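Local coordinates for cytosolic protein (PDB 2QZI) that is of unknown function, a small cytosolic protein of the DUF1827 family that binds sodium ions in the crystal, at residues 46-51 and 78-83; 86-91 and 95-100; 37-42 and 65-70. All coordinates share one frame; numbering follows the deposited sequence. Where two conformers were deposited one is given.

Interaction 1: residues 46-51 and 78-83; sequences KHYELL and KDIVLM. With NA (sodium ion), chain F.
Tyr48 meets Ile80 and Val81 where the loop after helix 61-74 folds over the start of strand 47-53, in the six-stranded antiparallel sheet of this alpha+beta protein. The packed part is small and apolar. The Ile80 side chain crosses the tyrosine at about a right angle, and its CD1 lies 4.0 Å from Tyr48 OH and 4.1 Å from Tyr48 CE2. Ile80 CG1 stands between its own backbone N and carbonyl carbon (chi1 57°), and from there CD1 reaches the phenol end. Val81 is looser, with CG1 coming to 4.5 Å from Tyr48 CE2; both methyls approach the ring obliquely. The phenol itself is anchored by a hydrogen bond with the backbone N of Asp77, while Phe99, Ile76 and Thr101 pack around the same side chain. Val81 N bonds Lys78 O at 3.1 Å, closing a turn in the loop; Ile80 and Val81 both point toward the strand.

The contact opens outward at Lys78 and Asp79, which are exposed and do not touch the strand. On the strand, the neighbours of Tyr48 serve a different, polar site. His47 and Glu49 are joined by a His-carboxylate hydrogen bond, ND1 to OE2 at 2.5 Å, nearly straight and in the imidazole plane, with OE2 offering its anti lone pair. Asp25 takes the NE2 end of His47 and Ser98 takes OE1 of Glu49, so ring and carboxylate are each gripped at two points, which fixes the rotation of the ring. The sodium ion lies above one face of the ring, offset toward its rim, and is bound by Thr42 OG1, a water molecule and the carbonyl oxygen His47 O, the last at 2.9 Å.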
# COMPACT_ATOMS: atom_id res chain seq x y z
N LYS A 46 5.64 8.15 11.22
CA LYS A 46 6.70 8.65 10.32
C LYS A 46 6.50 8.11 8.90
O LYS A 46 7.15 8.58 7.99
CB LYS A 46 8.11 8.35 10.86
CG LYS A 46 8.39 9.01 12.16
CD LYS A 46 8.45 10.58 12.10
CE LYS A 46 8.43 11.17 13.54
NZ LYS A 46 8.54 12.69 13.63
N HIS A 47 5.59 7.15 8.67
CA HIS A 47 5.45 6.69 7.31
C HIS A 47 4.21 5.86 7.04
O HIS A 47 3.83 5.03 7.85
CB HIS A 47 6.70 5.91 6.82
CG HIS A 47 7.01 4.67 7.63
ND1 HIS A 47 7.20 3.43 7.04
CD2 HIS A 47 7.21 4.49 8.96
CE1 HIS A 47 7.46 2.53 7.99
NE2 HIS A 47 7.44 3.15 9.16
N TYR A 48 3.61 6.05 5.87
CA TYR A 48 2.65 5.08 5.32
C TYR A 48 3.42 4.20 4.32
O TYR A 48 4.44 4.61 3.80
CB TYR A 48 1.59 5.76 4.49
CG TYR A 48 0.61 6.68 5.18
CD1 TYR A 48 -0.65 6.21 5.50
CD2 TYR A 48 0.89 8.04 5.36
CE1 TYR A 48 -1.62 7.03 6.04
CE2 TYR A 48 -0.08 8.90 5.92
CZ TYR A 48 -1.32 8.35 6.25
OH TYR A 48 -2.33 9.09 6.78
N GLU A 49 2.92 2.99 4.04
CA GLU A 49 3.60 2.10 3.09
C GLU A 49 2.56 1.49 2.16
O GLU A 49 1.45 1.27 2.58
CB GLU A 49 4.38 0.99 3.82
CG GLU A 49 5.58 1.49 4.68
CD GLU A 49 6.72 2.12 3.93
OE1 GLU A 49 6.96 1.75 2.74
OE2 GLU A 49 7.40 2.98 4.55
N LEU A 50 2.88 1.32 0.87
CA LEU A 50 2.01 0.44 0.02
C LEU A 50 2.95 -0.61 -0.56
O LEU A 50 4.10 -0.26 -0.93
CB LEU A 50 1.42 1.20 -1.17
CG LEU A 50 0.08 1.85 -0.96
CD1 LEU A 50 -0.11 2.68 -2.22
CD2 LEU A 50 -1.04 0.75 -0.84
N LEU A 51 2.54 -1.86 -0.46
CA LEU A 51 3.20 -3.03 -1.11
C LEU A 51 2.29 -3.63 -2.17
O LEU A 51 1.19 -4.10 -1.86
CB LEU A 51 3.55 -4.12 -0.07
CG LEU A 51 4.53 -3.50 0.92
CD1 LEU A 51 3.86 -3.09 2.27
CD2 LEU A 51 5.73 -4.42 1.08
N LYS A 78 -2.81 13.83 3.33
CA LYS A 78 -1.69 14.41 2.59
C LYS A 78 -1.10 15.61 3.35
O LYS A 78 0.07 15.98 3.18
CB LYS A 78 -2.07 14.77 1.13
CG LYS A 78 -2.39 13.51 0.22
CD LYS A 78 -2.74 13.88 -1.25
CE LYS A 78 -4.07 14.69 -1.43
NZ LYS A 78 -5.34 14.00 -0.93
N ASP A 79 -1.91 16.17 4.21
CA ASP A 79 -1.49 17.25 5.00
C ASP A 79 -0.21 16.92 5.87
O ASP A 79 0.61 17.80 6.10
CB ASP A 79 -2.65 17.60 5.87
CG ASP A 79 -2.75 19.06 6.16
OD1 ASP A 79 -2.02 19.90 5.53
OD2 ASP A 79 -3.58 19.36 7.04
N ILE A 80 -0.06 15.67 6.33
CA ILE A 80 1.11 15.25 7.12
C ILE A 80 2.16 14.52 6.29
O ILE A 80 3.20 14.16 6.82
CB ILE A 80 0.73 14.32 8.34
CG1 ILE A 80 -0.03 13.09 7.82
CG2 ILE A 80 0.08 15.18 9.47
CD1 ILE A 80 -0.18 11.84 8.79
N VAL A 81 1.86 14.25 5.01
CA VAL A 81 2.83 13.57 4.20
C VAL A 81 3.80 14.50 3.56
O VAL A 81 3.47 15.61 3.20
CB VAL A 81 2.31 12.34 3.28
CG1 VAL A 81 0.90 12.24 3.12
CG2 VAL A 81 3.11 12.20 1.92
N LEU A 82 5.02 14.03 3.49
CA LEU A 82 6.12 14.71 2.86
C LEU A 82 6.11 14.32 1.34
O LEU A 82 6.79 13.39 0.89
CB LEU A 82 7.37 14.27 3.56
CG LEU A 82 7.85 15.09 4.79
CD1 LEU A 82 6.95 16.24 5.23
CD2 LEU A 82 8.26 14.22 5.97
N MSE A 83 5.30 15.05 0.58
CA MSE A 83 5.00 14.73 -0.79
C MSE A 83 6.16 14.89 -1.73
O MSE A 83 6.13 14.33 -2.82
CB MSE A 83 3.79 15.53 -1.29
CG MSE A 83 2.88 14.70 -2.19
SE MSE A 83 1.77 13.46 -1.21
CE MSE A 83 1.59 14.85 0.17
NA NA F . 3.63 2.13 7.51
O HOH W 1 5.17 0.21 8.99

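Interaction 2: residues 86-91 and 95-100; sequences LRTVHT and IEISFP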
# COMPACT_ATOMS: atom_id res chain seq x y z
N LEU A 86 8.54 11.14 -1.40
CA LEU A 86 8.04 9.80 -1.77
C LEU A 86 9.17 8.92 -2.32
O LEU A 86 10.05 9.42 -3.08
CB LEU A 86 6.90 9.91 -2.79
CG LEU A 86 5.70 10.78 -2.36
CD1 LEU A 86 4.41 10.48 -3.16
CD2 LEU A 86 5.44 10.61 -0.84
N ARG A 87 9.17 7.63 -1.95
CA ARG A 87 10.22 6.68 -2.38
C ARG A 87 9.61 5.44 -2.96
O ARG A 87 8.78 4.81 -2.32
CB ARG A 87 11.06 6.31 -1.19
CG ARG A 87 12.27 5.48 -1.46
CD ARG A 87 13.19 5.67 -0.25
NE ARG A 87 14.33 4.77 -0.38
CZ ARG A 87 14.23 3.45 -0.26
NH1 ARG A 87 15.32 2.70 -0.43
NH2 ARG A 87 13.05 2.89 0.04
N THR A 88 9.98 5.09 -4.19
CA THR A 88 9.29 3.96 -4.86
C THR A 88 10.35 2.95 -5.25
O THR A 88 11.25 3.28 -5.95
CB THR A 88 8.48 4.38 -6.11
OG1 THR A 88 7.68 5.50 -5.76
CG2 THR A 88 7.54 3.28 -6.56
N VAL A 89 10.24 1.73 -4.72
CA VAL A 89 11.21 0.70 -5.02
C VAL A 89 10.55 -0.32 -5.96
O VAL A 89 9.58 -0.98 -5.58
CB VAL A 89 11.74 0.01 -3.74
CG1 VAL A 89 12.71 -1.18 -4.16
CG2 VAL A 89 12.45 1.11 -2.80
N HIS A 90 11.11 -0.43 -7.15
CA HIS A 90 10.61 -1.34 -8.17
C HIS A 90 11.52 -2.56 -8.26
O HIS A 90 12.68 -2.45 -8.61
CB HIS A 90 10.62 -0.62 -9.52
CG HIS A 90 9.33 -0.70 -10.27
ND1 HIS A 90 9.02 -1.74 -11.12
CD2 HIS A 90 8.29 0.16 -10.34
CE1 HIS A 90 7.83 -1.54 -11.65
NE2 HIS A 90 7.37 -0.38 -11.21
N THR A 91 10.98 -3.73 -7.91
CA THR A 91 11.63 -5.00 -8.23
C THR A 91 10.69 -5.88 -9.06
O THR A 91 9.55 -5.53 -9.37
CB THR A 91 12.00 -5.84 -6.96
OG1 THR A 91 10.80 -6.18 -6.24
CG2 THR A 91 12.97 -5.14 -6.07
N ILE A 95 6.38 -3.79 -5.95
CA ILE A 95 6.53 -2.37 -5.83
C ILE A 95 6.17 -1.93 -4.41
O ILE A 95 5.15 -2.33 -3.85
CB ILE A 95 5.72 -1.59 -6.89
CG1 ILE A 95 6.05 -2.12 -8.29
CG2 ILE A 95 6.09 -0.08 -6.86
CD1 ILE A 95 4.89 -2.00 -9.24
N GLU A 96 7.07 -1.11 -3.88
CA GLU A 96 7.07 -0.59 -2.53
C GLU A 96 7.08 0.92 -2.61
O GLU A 96 8.04 1.50 -3.06
CB GLU A 96 8.36 -1.06 -1.79
CG GLU A 96 8.43 -2.60 -1.78
CD GLU A 96 9.71 -3.15 -1.20
OE1 GLU A 96 9.67 -3.46 0.00
OE2 GLU A 96 10.75 -3.30 -1.94
N ILE A 97 6.00 1.54 -2.16
CA ILE A 97 5.94 3.00 -2.08
C ILE A 97 5.91 3.45 -0.62
O ILE A 97 5.07 3.01 0.15
CB ILE A 97 4.74 3.61 -2.85
CG1 ILE A 97 4.53 2.88 -4.18
CG2 ILE A 97 4.98 5.13 -3.02
CD1 ILE A 97 3.32 3.37 -5.00
N SER A 98 6.86 4.32 -0.25
CA SER A 98 6.94 4.84 1.11
C SER A 98 6.52 6.28 1.07
O SER A 98 6.97 7.03 0.21
CB SER A 98 8.37 4.78 1.65
OG SER A 98 8.74 3.41 1.50
N PHE A 99 5.68 6.64 2.04
CA PHE A 99 5.18 8.00 2.15
C PHE A 99 5.60 8.54 3.54
O PHE A 99 4.92 8.29 4.54
CB PHE A 99 3.66 8.06 2.03
CG PHE A 99 3.06 7.36 0.80
CD1 PHE A 99 2.59 8.12 -0.27
CD2 PHE A 99 2.89 5.99 0.75
CE1 PHE A 99 1.96 7.53 -1.41
CE2 PHE A 99 2.27 5.36 -0.37
CZ PHE A 99 1.77 6.13 -1.44
N PRO A 100 6.71 9.28 3.61
CA PRO A 100 7.08 9.81 4.95
C PRO A 100 6.05 10.83 5.48
O PRO A 100 5.28 11.48 4.68
CB PRO A 100 8.49 10.47 4.73
CG PRO A 100 9.02 9.89 3.45
CD PRO A 100 7.70 9.58 2.57
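Leu86 touches Phe99 and Pro100 at the open end of an antiparallel beta hairpin, strand 87-91 pairing with strand 94-100. Its CD2 comes to 3.8 Å from Phe99 CD1, approaching the ring obliquely, and also rests against the proline ring. Arg87 and Ser98 form a hydrogen-bonded pair. Arg87 N bonds Ser98 O at 3.1 Å and Ser98 N returns a bond to Arg87 O at 2.9 Å, both in the carbonyl plane.

Thr88 faces Ile97 in a non-hydrogen-bonded pair. With CG2 anti to its backbone N (chi1 of OG1 -49°), the methyl touches both Ile95 CG2, at 3.7 Å, and Ile97 CG1. The next hydrogen-bonded pair joins Val89 to Glu96; Val89 N bonds Glu96 O at 2.8 Å, and the return bond from Glu96 N reaches Val89 O with the donor tilted 17° from the carbonyl plane. Their side chains run alongside each other, and the aliphatic Val89 CG1 lies 3.6 Å from the carboxylate oxygen Glu96 OE2. His90 and Ile95 form the next non-hydrogen-bonded pair: in one of the two deposited conformers of His90, Ile95 CG1 sits over the centre of the imidazole in a CH-pi contact, 3.7 Å from the ring centroid.

The two faces differ. Ile95, Ile97 and Phe99 are buried against helix 61-74, touching Leu64, Arg68 and Leu72, whereas Arg87, Val89, Glu96 and Ser98 point to the other face. Strand 87-91 is the outermost strand on this side of the sheet within the chain, and strand 94-100 joins it to strand 47-53 through backbone bonds to Tyr48, Leu50 and Ile52.

Interaction 3: residues 37-42 and 65-70; sequences TDVVFT and EVIREF. With NA (sodium ion), chain F.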
# COMPACT_ATOMS: atom_id res chain seq x y z
N THR A 37 -3.77 -8.42 -8.86
CA THR A 37 -2.78 -7.68 -8.10
C THR A 37 -3.19 -7.52 -6.64
O THR A 37 -4.37 -7.21 -6.30
CB THR A 37 -2.52 -6.31 -8.79
OG1 THR A 37 -1.90 -6.52 -10.07
CG2 THR A 37 -1.57 -5.46 -8.00
N ASP A 38 -2.21 -7.73 -5.74
CA ASP A 38 -2.47 -7.62 -4.31
C ASP A 38 -1.78 -6.41 -3.71
O ASP A 38 -0.66 -6.11 -4.04
CB ASP A 38 -1.91 -8.80 -3.53
CG ASP A 38 -2.31 -10.10 -4.06
OD1 ASP A 38 -3.53 -10.38 -4.10
OD2 ASP A 38 -1.36 -10.84 -4.48
N VAL A 39 -2.47 -5.76 -2.77
CA VAL A 39 -1.99 -4.53 -2.18
C VAL A 39 -2.10 -4.74 -0.68
O VAL A 39 -3.07 -5.35 -0.20
CB VAL A 39 -2.81 -3.29 -2.68
CG1 VAL A 39 -2.26 -2.00 -2.15
CG2 VAL A 39 -2.82 -3.21 -4.21
N VAL A 40 -1.04 -4.33 -0.03
CA VAL A 40 -0.95 -4.20 1.44
C VAL A 40 -0.71 -2.74 1.75
O VAL A 40 0.14 -2.15 1.17
CB VAL A 40 0.13 -5.11 2.09
CG1 VAL A 40 0.07 -4.97 3.62
CG2 VAL A 40 -0.21 -6.60 1.74
N PHE A 41 -1.56 -2.16 2.59
CA PHE A 41 -1.44 -0.74 2.98
C PHE A 41 -1.27 -0.64 4.49
O PHE A 41 -2.09 -1.18 5.22
CB PHE A 41 -2.76 -0.06 2.61
CG PHE A 41 -2.87 1.38 3.04
CD1 PHE A 41 -1.91 2.33 2.64
CD2 PHE A 41 -3.93 1.80 3.84
CE1 PHE A 41 -2.03 3.66 3.03
CE2 PHE A 41 -4.03 3.15 4.28
CZ PHE A 41 -3.07 4.07 3.87
N THR A 42 -0.30 0.16 4.93
CA THR A 42 -0.03 0.38 6.36
C THR A 42 0.27 1.84 6.70
O THR A 42 0.71 2.58 5.84
CB THR A 42 1.22 -0.41 6.86
OG1 THR A 42 2.43 0.17 6.37
CG2 THR A 42 1.22 -1.94 6.49
N GLU A 65 -0.18 3.53 -11.07
CA GLU A 65 -0.67 4.92 -11.01
C GLU A 65 -2.10 5.03 -10.44
O GLU A 65 -2.38 5.90 -9.60
CB GLU A 65 -0.56 5.57 -12.39
CG GLU A 65 0.80 6.34 -12.69
CD GLU A 65 2.09 5.79 -11.96
OE1 GLU A 65 2.82 4.95 -12.58
OE2 GLU A 65 2.37 6.25 -10.80
N VAL A 66 -2.97 4.13 -10.88
CA VAL A 66 -4.33 4.02 -10.38
C VAL A 66 -4.33 3.65 -8.89
O VAL A 66 -5.10 4.19 -8.10
CB VAL A 66 -5.15 3.02 -11.24
CG1 VAL A 66 -6.47 2.63 -10.58
CG2 VAL A 66 -5.42 3.62 -12.62
N ILE A 67 -3.44 2.76 -8.48
CA ILE A 67 -3.44 2.29 -7.09
C ILE A 67 -2.93 3.38 -6.17
O ILE A 67 -3.47 3.61 -5.07
CB ILE A 67 -2.62 0.98 -6.91
CG1 ILE A 67 -3.42 -0.24 -7.55
CG2 ILE A 67 -2.40 0.69 -5.42
CD1 ILE A 67 -2.48 -1.40 -7.82
N ARG A 68 -1.90 4.04 -6.65
CA ARG A 68 -1.26 5.09 -5.88
C ARG A 68 -2.24 6.25 -5.71
O ARG A 68 -2.34 6.79 -4.60
CB ARG A 68 0.04 5.59 -6.51
CG ARG A 68 0.78 6.60 -5.62
CD ARG A 68 1.82 7.45 -6.39
NE ARG A 68 3.19 6.98 -6.22
CZ ARG A 68 3.99 6.52 -7.19
NH1 ARG A 68 5.22 6.13 -6.88
NH2 ARG A 68 3.56 6.42 -8.46
N GLU A 69 -2.94 6.62 -6.79
CA GLU A 69 -3.80 7.79 -6.71
C GLU A 69 -5.08 7.48 -5.89
O GLU A 69 -5.65 8.41 -5.29
CB GLU A 69 -4.12 8.35 -8.10
CG GLU A 69 -2.94 9.14 -8.77
CD GLU A 69 -2.35 10.33 -7.92
OE1 GLU A 69 -1.09 10.43 -7.77
OE2 GLU A 69 -3.17 11.15 -7.39
N PHE A 70 -5.51 6.21 -5.86
CA PHE A 70 -6.60 5.76 -4.99
C PHE A 70 -6.25 5.96 -3.51
O PHE A 70 -7.04 6.50 -2.75
CB PHE A 70 -6.92 4.28 -5.24
CG PHE A 70 -8.06 3.74 -4.34
CD1 PHE A 70 -9.40 3.87 -4.72
CD2 PHE A 70 -7.77 3.12 -3.13
CE1 PHE A 70 -10.44 3.36 -3.88
CE2 PHE A 70 -8.77 2.65 -2.26
CZ PHE A 70 -10.13 2.75 -2.65
NA NA F . 3.63 2.13 7.51
O HOH W 1 5.17 0.21 8.99
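Val39 CG2, anti to its own carbonyl carbon while CG1 is anti to the backbone N (chi1 -176°), meets an Ile67 whose CG1 is likewise anti to the carbonyl carbon (chi1 -72°) and continues outward through an extended chi2 of 161°. The two side chains thus reach toward each other tip to tip, joining the central antiparallel sheet to helix 61-74, which packs across one of its faces. Val39 CG2 lies 4.1 Å from Ile67 CD1 and equally far from Ile67 CG2. Thr37, two residues earlier on the same face of strand 37-44, crosses Ile67 obliquely and brings its methyl CG2 to 4.2 Å from Ile67 CD1.

The contact is purely apolar and buried. Thr37 divides its roles: the methyl faces the helix residue, while the hydroxyl is hydrogen-bonded with Glu63, one turn earlier on the helix. Around Ile67, Leu6, Ala34 and Ile52 complete the packing, and Leu50 and Tyr32 flank Val39. On another side of the helix, in one of two deposited conformers of Arg68, its NH2 forms a salt bridge with Glu65 OE2 at 2.6 Å, the carboxylate lying at the edge of the guanidinium and in its plane.

Farther along the strand, beyond the helix contact, Thr42 belongs to the sodium site. Its OG1 binds the metal at 2.6 Å.

In the fold
The three contacts share one sheet, their centres 10 to 13 Å apart. Strand 47-53 lies between the strands of the other two: it pairs with strand 37-44 of interaction 3, where Glu49 N lies 2.9 Å from Thr42 O, and also borders strand 94-100 of interaction 2. Interactions 1 and 2 meet again through the loop, with Leu82 N 2.8 Å from Pro100 O. Interactions 1 and 3 alternate along the chain and jointly supply the protein ligands of the sodium ion, His47 from one and Thr42 from the other. Interaction 2 follows both in sequence and, in one of two Arg68 conformers, meets the helix of interaction 3 with Ile97 CD1 3.8 Å from Arg68 NE.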